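Local coordinates for protein ketosynthase (Streptomyces sp. MSC090213JE08, PDB 6KXD) that probably catalyses chain-extending condensation of an acyl group with malonyl-ACP, releasing carbon dioxide, in a highly reducing type II polyketide synthase, at residues 30-35 with 331-336; 206-211 with 227-232. All blocks are in the same frame, centred on the assembly; numbering follows the deposited sequence.

Contacts 1 and 2 are both buried and largely apolar, and their centres lie about 18 Å apart. Contact 1 sits closer to the centre of the chain, about 13 Å from it against about 17 Å, and joins the end of helix 24-34 to short helix 331-334, a methionine sulfur resting on backbone carbonyls and a glycine. Contact 2, nested inside the loop closed by contact 1, joins helix 202-210, which also meets a neighbouring subunit, to an extended segment, a methyl making a CH-pi contact with a ring face. The two meet at His336: its backbone N lies 2.7 Å from Leu230 O, a probable hydrogen bond, and its CB packs 3.9 Å from Ile229 CD1.

Contact 1. Residues 30-35 with 331-336; sequences AGLRAG and KSMLGH
Gly35, just past the end of helix 24-34, and Met333, on short helix 331-334, bring their backbones closest here, with 6.3 Å between their CA atoms. The contact lies in the thiolase fold of a ketosynthase and joins two helices almost 300 residues apart in sequence. Helix 24-34 closes in a Schellman motif, in which Gly35 takes a positive phi of 67°, a value that favours glycine. Met333 inserts its thioether against this helix end. Its CG stands beside the backbone N and anti to the carbonyl carbon (chi1 -67°), which carries the chain outward to the glycine; a bend at chi3 (-81°) then turns CE toward Leu32. Met333 SD rests 3.7 Å from Gly35 CA and equally far from Leu32 O, with Gly31 O only slightly more distant, in van der Waals contact with the last turn. Leu32 O also accepts a weak hydrogen bond from Gly35 N, at 3.5 Å. The Leu32 and Met333 side chains cross at about a right angle, touching through their methyls. A serine in place of Met333 would probably open a gap against Gly35 and the last helical turn and leave Leu32 CD2 without its methyl partner. Ala348 of helix 341-355 and Phe357 also pack on Leu32, and the backbones of Met333 and Gly38 are hydrogen-bonded. Away from this contact, Lys331 NZ bonds to His301 O and His336 packs on Cys170; by family these two histidines and the cysteine probably form the Cys-His-His active site of ketosynthases. Lys331 CE lies 3.6 Å above one face of the His336 ring, offset toward its rim, while between the helices Leu32 CD2 and Met333 CE meet at 4.0 Å.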
loop_
_atom_site.group_PDB
_atom_site.type_symbol
_atom_site.label_atom_id
_atom_site.label_comp_id
_atom_site.label_asym_id
_atom_site.label_seq_id
_atom_site.Cartn_x
_atom_site.Cartn_y
_atom_site.Cartn_z
ATOM N N ALA A 30 -14.893 18.674 16.630
ATOM C CA ALA A 30 -16.171 18.754 17.370
ATOM C C ALA A 30 -16.628 17.332 17.678
ATOM O O ALA A 30 -16.917 17.022 18.831
ATOM C CB ALA A 30 -17.248 19.482 16.588
ATOM N N GLY A 31 -16.686 16.499 16.629
ATOM C CA GLY A 31 -17.165 15.126 16.732
ATOM C C GLY A 31 -16.372 14.364 17.773
ATOM O O GLY A 31 -16.955 13.647 18.589
ATOM N N LEU A 32 -15.052 14.578 17.778
ATOM C CA LEU A 32 -14.164 13.827 18.636
ATOM C C LEU A 32 -14.433 14.223 20.090
ATOM O O LEU A 32 -14.469 13.364 20.966
ATOM C CB LEU A 32 -12.704 14.114 18.314
ATOM C CG LEU A 32 -12.156 13.481 17.041
ATOM C CD1 LEU A 32 -10.780 14.064 16.756
ATOM C CD2 LEU A 32 -12.112 11.964 17.143
ATOM N N ARG A 33 -14.545 15.534 20.322
ATOM C CA ARG A 33 -14.800 16.094 21.661
ATOM C C ARG A 33 -16.197 15.694 22.147
ATOM O O ARG A 33 -16.407 15.565 23.371
ATOM C CB ARG A 33 -14.577 17.613 21.655
ATOM C CG ARG A 33 -13.112 18.008 21.759
ATOM C CD ARG A 33 -12.833 19.448 21.359
ATOM N NE ARG A 33 -13.258 20.378 22.391
ATOM C CZ ARG A 33 -14.402 21.046 22.380
ATOM N NH1 ARG A 33 -14.790 21.725 23.455
ATOM N NH2 ARG A 33 -15.166 21.004 21.303
ATOM N N ALA A 34 -17.126 15.487 21.211
ATOM C CA ALA A 34 -18.515 15.214 21.511
ATOM C C ALA A 34 -18.779 13.746 21.824
ATOM O O ALA A 34 -19.839 13.419 22.340
ATOM C CB ALA A 34 -19.397 15.639 20.366
ATOM N N GLY A 35 -17.884 12.840 21.437
ATOM C CA GLY A 35 -18.278 11.447 21.469
ATOM C C GLY A 35 -19.351 11.170 20.442
ATOM O O GLY A 35 -20.136 10.242 20.569
ATOM N N LYS A 331 -12.250 4.411 17.200
ATOM C CA LYS A 331 -13.175 3.606 16.434
ATOM C C LYS A 331 -14.501 3.398 17.186
ATOM O O LYS A 331 -15.480 2.950 16.596
ATOM C CB LYS A 331 -12.575 2.233 16.110
ATOM C CG LYS A 331 -11.381 2.273 15.156
ATOM C CD LYS A 331 -10.867 0.908 14.815
ATOM C CE LYS A 331 -9.696 0.958 13.855
ATOM N NZ LYS A 331 -8.529 1.597 14.492
ATOM N N SER A 332 -14.506 3.700 18.482
ATOM C CA SER A 332 -15.761 3.659 19.213
ATOM C C SER A 332 -16.716 4.651 18.541
ATOM O O SER A 332 -17.863 4.316 18.349
ATOM C CB SER A 332 -15.570 3.946 20.660
ATOM O OG SER A 332 -15.079 5.255 20.864
ATOM N N MET A 333 -16.164 5.795 18.086
ATOM C CA MET A 333 -16.933 6.818 17.414
ATOM C C MET A 333 -16.982 6.577 15.898
ATOM O O MET A 333 -18.044 6.572 15.303
ATOM C CB MET A 333 -16.340 8.195 17.687
ATOM C CG MET A 333 -16.460 8.636 19.118
ATOM S SD MET A 333 -15.472 10.114 19.464
ATOM C CE MET A 333 -13.842 9.392 19.688
ATOM N N LEU A 334 -15.816 6.406 15.250
ATOM C CA LEU A 334 -15.762 6.293 13.763
ATOM C C LEU A 334 -16.259 4.958 13.246
ATOM O O LEU A 334 -16.527 4.824 12.079
ATOM C CB LEU A 334 -14.317 6.503 13.336
ATOM C CG LEU A 334 -13.805 7.903 13.607
ATOM C CD1 LEU A 334 -12.377 8.064 13.132
ATOM C CD2 LEU A 334 -14.699 8.924 12.929
ATOM N N GLY A 335 -16.323 3.944 14.110
ATOM C CA GLY A 335 -16.352 2.623 13.601
ATOM C C GLY A 335 -14.987 2.332 12.981
ATOM O O GLY A 335 -14.020 3.093 13.175
ATOM N N HIS A 336 -14.905 1.243 12.246
ATOM C CA HIS A 336 -13.627 0.839 11.691
ATOM C C HIS A 336 -13.565 1.346 10.252
ATOM O O HIS A 336 -14.150 0.707 9.370
ATOM C CB HIS A 336 -13.463 -0.675 11.789
ATOM C CG HIS A 336 -12.082 -1.119 11.447
ATOM N ND1 HIS A 336 -11.180 -0.280 10.796
ATOM C CD2 HIS A 336 -11.441 -2.283 11.667
ATOM C CE1 HIS A 336 -10.039 -0.930 10.615
ATOM N NE2 HIS A 336 -10.177 -2.168 11.136
#

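Contact 2. Residues 206-211 with 227-232; sequences ALFKRF and QGILTG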
loop_
_atom_site.group_PDB
_atom_site.type_symbol
_atom_site.label_atom_id
_atom_site.label_comp_id
_atom_site.label_asym_id
_atom_site.label_seq_id
_atom_site.Cartn_x
_atom_site.Cartn_y
_atom_site.Cartn_z
ATOM N N ALA A 206 -19.600 -7.996 4.527
ATOM C CA ALA A 206 -19.745 -9.445 4.441
ATOM C C ALA A 206 -18.548 -10.167 5.057
ATOM O O ALA A 206 -18.717 -11.177 5.753
ATOM C CB ALA A 206 -19.937 -9.862 3.025
ATOM N N LEU A 207 -17.342 -9.632 4.847
ATOM C CA LEU A 207 -16.152 -10.207 5.476
ATOM C C LEU A 207 -16.302 -10.206 6.992
ATOM O O LEU A 207 -16.275 -11.273 7.608
ATOM C CB LEU A 207 -14.928 -9.421 4.989
ATOM C CG LEU A 207 -13.636 -9.484 5.800
ATOM C CD1 LEU A 207 -13.489 -10.743 6.602
ATOM C CD2 LEU A 207 -12.454 -9.299 4.842
ATOM N N PHE A 208 -16.550 -9.040 7.591
ATOM C CA PHE A 208 -16.592 -8.932 9.042
ATOM C C PHE A 208 -17.818 -9.657 9.598
ATOM O O PHE A 208 -17.734 -10.331 10.616
ATOM C CB PHE A 208 -16.452 -7.483 9.473
ATOM C CG PHE A 208 -15.016 -7.055 9.335
ATOM C CD1 PHE A 208 -14.087 -7.401 10.307
ATOM C CD2 PHE A 208 -14.572 -6.411 8.189
ATOM C CE1 PHE A 208 -12.758 -7.038 10.172
ATOM C CE2 PHE A 208 -13.240 -6.045 8.056
ATOM C CZ PHE A 208 -12.337 -6.370 9.042
ATOM N N LYS A 209 -18.922 -9.590 8.865
ATOM C CA LYS A 209 -20.114 -10.356 9.250
ATOM C C LYS A 209 -19.718 -11.825 9.393
ATOM O O LYS A 209 -19.935 -12.443 10.427
ATOM C CB LYS A 209 -21.215 -10.228 8.198
ATOM C CG LYS A 209 -22.485 -11.010 8.493
ATOM C CD LYS A 209 -23.204 -10.563 9.735
ATOM C CE LYS A 209 -24.292 -11.558 10.099
ATOM N NZ LYS A 209 -25.250 -10.984 11.074
ATOM N N ARG A 210 -19.139 -12.371 8.333
ATOM C CA ARG A 210 -18.848 -13.791 8.284
ATOM C C ARG A 210 -17.827 -14.197 9.354
ATOM O O ARG A 210 -17.836 -15.340 9.797
ATOM C CB ARG A 210 -18.332 -14.241 6.924
ATOM C CG ARG A 210 -18.127 -15.747 6.837
ATOM C CD ARG A 210 -19.319 -16.550 7.342
ATOM N NE ARG A 210 -19.065 -17.953 7.174
ATOM C CZ ARG A 210 -18.449 -18.702 8.076
ATOM N NH1 ARG A 210 -18.067 -18.183 9.230
ATOM N NH2 ARG A 210 -18.214 -19.975 7.819
ATOM N N PHE A 211 -16.951 -13.272 9.735
ATOM C CA PHE A 211 -16.022 -13.456 10.840
ATOM C C PHE A 211 -16.725 -13.412 12.207
ATOM O O PHE A 211 -16.097 -13.724 13.209
ATOM C CB PHE A 211 -14.917 -12.399 10.753
ATOM C CG PHE A 211 -13.633 -12.908 10.154
ATOM C CD1 PHE A 211 -13.642 -13.944 9.232
ATOM C CD2 PHE A 211 -12.415 -12.383 10.555
ATOM C CE1 PHE A 211 -12.456 -14.433 8.707
ATOM C CE2 PHE A 211 -11.230 -12.878 10.034
ATOM C CZ PHE A 211 -11.254 -13.892 9.103
ATOM N N GLN A 227 -18.739 -6.755 21.183
ATOM C CA GLN A 227 -19.279 -7.730 20.262
ATOM C C GLN A 227 -18.778 -7.465 18.835
ATOM O O GLN A 227 -19.232 -8.111 17.911
ATOM C CB GLN A 227 -20.809 -7.669 20.319
ATOM C CG GLN A 227 -21.404 -8.230 21.604
ATOM C CD GLN A 227 -20.834 -9.589 21.912
ATOM O OE1 GLN A 227 -20.310 -9.836 22.997
ATOM N NE2 GLN A 227 -20.900 -10.477 20.936
ATOM N N GLY A 228 -17.898 -6.477 18.686
ATOM C CA GLY A 228 -17.211 -6.273 17.452
ATOM C C GLY A 228 -17.342 -4.858 16.942
ATOM O O GLY A 228 -17.510 -3.909 17.676
ATOM N N ILE A 229 -17.149 -4.755 15.629
ATOM C CA ILE A 229 -16.912 -3.514 14.964
ATOM C C ILE A 229 -18.178 -3.099 14.215
ATOM O O ILE A 229 -19.064 -3.901 13.955
ATOM C CB ILE A 229 -15.740 -3.651 13.970
ATOM C CG1 ILE A 229 -16.127 -4.431 12.713
ATOM C CG2 ILE A 229 -14.503 -4.251 14.634
ATOM C CD1 ILE A 229 -15.233 -4.108 11.499
ATOM N N LEU A 230 -18.141 -1.858 13.729
ATOM C CA LEU A 230 -18.952 -1.462 12.604
ATOM C C LEU A 230 -17.982 -1.038 11.499
ATOM O O LEU A 230 -16.994 -0.433 11.822
ATOM C CB LEU A 230 -19.826 -0.267 12.986
ATOM C CG LEU A 230 -20.975 -0.543 13.955
ATOM C CD1 LEU A 230 -21.583 0.775 14.421
ATOM C CD2 LEU A 230 -22.026 -1.440 13.315
ATOM N N THR A 231 -18.289 -1.406 10.259
ATOM C CA THR A 231 -17.494 -0.984 9.085
ATOM C C THR A 231 -17.748 0.509 8.856
ATOM O O THR A 231 -18.851 1.034 9.112
ATOM C CB THR A 231 -17.830 -1.809 7.850
ATOM O OG1 THR A 231 -19.153 -1.512 7.428
ATOM C CG2 THR A 231 -17.724 -3.299 8.061
ATOM N N GLY A 232 -16.682 1.198 8.465
ATOM C CA GLY A 232 -16.629 2.604 8.328
ATOM C C GLY A 232 -15.915 2.980 7.049
ATOM O O GLY A 232 -15.670 2.142 6.195
#
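Phe208, pointing inward from helix 202-210, meets Ile229 and Thr231 of the extended segment that leads into strand 234-242. In this part of the thiolase fold the chain leaves the helix and returns after 15 residues without helix or strand, so that the segment leading to strand 234-242 packs on helix 202-210. Walking along the helix, Ala206 turns away from the contact, and its O accepts a hydrogen bond from Arg210 N (2.9 Å). Ala206 packs on Pro141 and Leu207 on Ile149, both of a neighbouring subunit. Leu207 also lays CD1 over the centre of the Phe211 ring, 4.1 Å above the plane. Phe208 carries the intrachain contact. With CG beside the backbone N (chi1 -76°), its ring is swung so that one face meets Ile229 CD1, the two side chains crossing at about a right angle. This is a CH-pi contact: the methyl is 3.8 Å from the centroid of the Phe208 ring and 19° off its normal, displaced toward the CG and CD1 rim. Ile229 reaches it with CG1 in the crowded position between backbone N and carbonyl carbon (chi1 74°). The Thr231 methyl, CG2, comes up obliquely 4.4 Å from Phe208 CD2, a looser contact, and Met338 also touches Phe208. Lys209 turns to other partners: NZ is hydrogen-bonded to Phe50 O and Gln52 OE1 and forms a cation-pi contact with Phe142 of the neighbouring subunit. Helix 202-210 thus meets the neighbouring subunit as well as the extended chain. Phe211 completes the segment, its N bonded to Leu207 O at 3.0 Å. At the heart of the contact, the terminal methyl CD1 of Ile229 sits 3.7 Å from Phe208 CG.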